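Local coordinates for DNA alpha-glucosyltransferase (Enterobacteria phage T4, PDB 1XV5), which belongs to the GT-B glycosyltransferases, enzymes built from two Rossmann-like domains that face each other across a cleft, at residues 45-48 and 49-52. Sequence-based numbering, arbitrary orientation.
With UDP (uridine-5'-diphosphate), chain C.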
loop_
_atom_site.group_PDB
_atom_site.type_symbol
_atom_site.label_atom_id
_atom_site.label_comp_id
_atom_site.label_asym_id
_atom_site.label_seq_id
_atom_site.Cartn_x
_atom_site.Cartn_y
_atom_site.Cartn_z
ATOM N N PHE A 45 -13.705 3.825 9.688
ATOM C CA PHE A 45 -12.901 4.600 8.759
ATOM C C PHE A 45 -13.691 5.023 7.532
ATOM O O PHE A 45 -14.715 4.430 7.198
ATOM C CB PHE A 45 -11.670 3.800 8.332
ATOM C CG PHE A 45 -10.822 3.337 9.481
ATOM C CD1 PHE A 45 -11.176 2.208 10.213
ATOM C CD2 PHE A 45 -9.674 4.034 9.837
ATOM C CE1 PHE A 45 -10.398 1.780 11.285
ATOM C CE2 PHE A 45 -8.888 3.614 10.909
ATOM C CZ PHE A 45 -9.251 2.484 11.633
ATOM N N THR A 46 -13.189 6.050 6.857
ATOM C CA THR A 46 -13.829 6.604 5.672
ATOM C C THR A 46 -13.820 5.713 4.431
ATOM O O THR A 46 -14.796 5.681 3.682
ATOM C CB THR A 46 -13.175 7.954 5.295
ATOM O OG1 THR A 46 -13.376 8.895 6.356
ATOM C CG2 THR A 46 -13.777 8.506 4.009
ATOM N N ARG A 47 -12.729 4.989 4.210
ATOM C CA ARG A 47 -12.614 4.150 3.019
ATOM C C ARG A 47 -12.959 2.679 3.227
ATOM O O ARG A 47 -12.441 1.816 2.524
ATOM C CB ARG A 47 -11.196 4.254 2.454
ATOM C CG ARG A 47 -10.666 5.680 2.370
ATOM C CD ARG A 47 -9.250 5.719 1.799
ATOM N NE ARG A 47 -8.526 6.911 2.241
ATOM C CZ ARG A 47 -8.183 7.929 1.458
ATOM N NH1 ARG A 47 -8.491 7.921 0.167
ATOM N NH2 ARG A 47 -7.537 8.965 1.972
ATOM N N THR A 48 -13.841 2.385 4.172
ATOM C CA THR A 48 -14.190 0.994 4.416
ATOM C C THR A 48 -14.776 0.309 3.180
ATOM O O THR A 48 -14.745 -0.911 3.077
ATOM C CB THR A 48 -15.187 0.856 5.577
ATOM O OG1 THR A 48 -15.295 -0.526 5.943
ATOM C CG2 THR A 48 -16.552 1.375 5.172
ATOM N N SER A 49 -15.293 1.092 2.237
ATOM C CA SER A 49 -15.886 0.529 1.026
ATOM C C SER A 49 -14.978 0.567 -0.201
ATOM O O SER A 49 -15.386 0.163 -1.287
ATOM C CB SER A 49 -17.197 1.252 0.697
ATOM O OG SER A 49 -18.184 0.982 1.678
ATOM N N SER A 50 -13.749 1.037 -0.031
ATOM C CA SER A 50 -12.828 1.121 -1.159
ATOM C C SER A 50 -12.510 -0.240 -1.772
ATOM O O SER A 50 -12.361 -0.358 -2.990
ATOM C CB SER A 50 -11.538 1.819 -0.732
ATOM O OG SER A 50 -11.784 3.190 -0.466
ATOM N N HIS A 51 -12.407 -1.265 -0.933
ATOM C CA HIS A 51 -12.109 -2.608 -1.421
ATOM C C HIS A 51 -13.271 -3.547 -1.136
ATOM O O HIS A 51 -14.006 -3.361 -0.171
ATOM C CB HIS A 51 -10.838 -3.156 -0.764
ATOM C CG HIS A 51 -9.619 -2.320 -1.010
ATOM N ND1 HIS A 51 -9.254 -1.275 -0.189
ATOM C CD2 HIS A 51 -8.693 -2.366 -1.995
ATOM C CE1 HIS A 51 -8.152 -0.714 -0.659
ATOM N NE2 HIS A 51 -7.793 -1.358 -1.755
ATOM N N ASP A 52 -13.432 -4.561 -1.978
ATOM C CA ASP A 52 -14.513 -5.520 -1.801
ATOM C C ASP A 52 -14.167 -6.521 -0.706
ATOM O O ASP A 52 -13.168 -7.236 -0.800
ATOM C CB ASP A 52 -14.779 -6.267 -3.105
ATOM C CG ASP A 52 -15.942 -7.224 -2.990
ATOM O OD1 ASP A 52 -17.078 -6.750 -2.772
ATOM O OD2 ASP A 52 -15.719 -8.448 -3.107
HETATM N N1 UDP C . -7.004 2.986 -2.268
HETATM C C2 UDP C . -8.344 2.935 -2.593
HETATM N N3 UDP C . -9.024 4.115 -2.426
HETATM C C4 UDP C . -8.504 5.317 -1.982
HETATM C C5 UDP C . -7.106 5.288 -1.678
HETATM C C6 UDP C . -6.421 4.149 -1.825
HETATM O O2 UDP C . -8.886 1.923 -3.008
HETATM O O4 UDP C . -9.242 6.297 -1.884
HETATM C "C1'" UDP C . -6.227 1.749 -2.404
HETATM C "C2'" UDP C . -5.052 1.835 -3.372
HETATM O "O2'" UDP C . -5.482 1.684 -4.708
HETATM C "C3'" UDP C . -4.196 0.686 -2.855
HETATM C "C4'" UDP C . -4.343 0.849 -1.343
HETATM O "O4'" UDP C . -5.648 1.459 -1.150
HETATM O "O3'" UDP C . -4.769 -0.554 -3.269
HETATM C "C5'" UDP C . -3.283 1.711 -0.685
HETATM O "O5'" UDP C . -2.083 0.963 -0.530
HETATM P PA UDP C . -0.643 1.558 -0.870
HETATM O O1A UDP C . 0.313 0.471 -0.572
HETATM O O2A UDP C . -0.676 2.140 -2.238
HETATM O O3A UDP C . -0.419 2.799 0.173
HETATM P PB UDP C . -0.921 3.035 1.715
HETATM O O1B UDP C . 0.162 3.784 2.404
HETATM O O2B UDP C . -2.282 3.616 1.666
HETATM O O3B UDP C . -1.004 1.576 2.335
HETATM O O HOH W 1 -12.014 -1.119 1.967
#
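Packed against Ser-50 at CB, Arg-47 turns the edge of its guanidinium to the uridine-5'-diphosphate, and His-51, one residue beyond Ser-50, does the same with its ring. The Arg-47 guanidinium has uracil O4 in its plane, and the hydrogen bond from NH1 to UDP O4 is short, 2.7 Å, but bent, at 140°. The His-51 ring has ribose O4' at its edge, with CE1 3.4 Å from UDP O4'; water 1 also lies in the ring plane. From NE2 of His-51 a nearly straight but long and weak hydrogen bond, 3.5 Å, runs to UDP O3'. The Arg-47 chain, extended from CG to NE, spans the distance from the loop to the base, where Glu-236 forms a salt bridge with NH2 and Gly-234 O accepts a hydrogen bond from NH1. Arg-47 to Ser-50 form a type I beta turn in the loop between strands 34-40 and 58-60 of the N-terminal Rossmann-like domain of this GT-B fold. The turn is closed by Ser-50 N, which donates to Arg-47 O at 3.0 Å and 167°, approaching from above the carbonyl plane, 61° out of it. Water 1 donates to the same oxygen and accepts from His-51 N at 2.9 Å, giving Arg-47 O two donors. Ser-50 OG packs 3.2 Å from Arg-47 CB and is hydrogen-bonded to Tyr-276 O, while Ser-50 CB approaches uracil O2 to 3.5 Å.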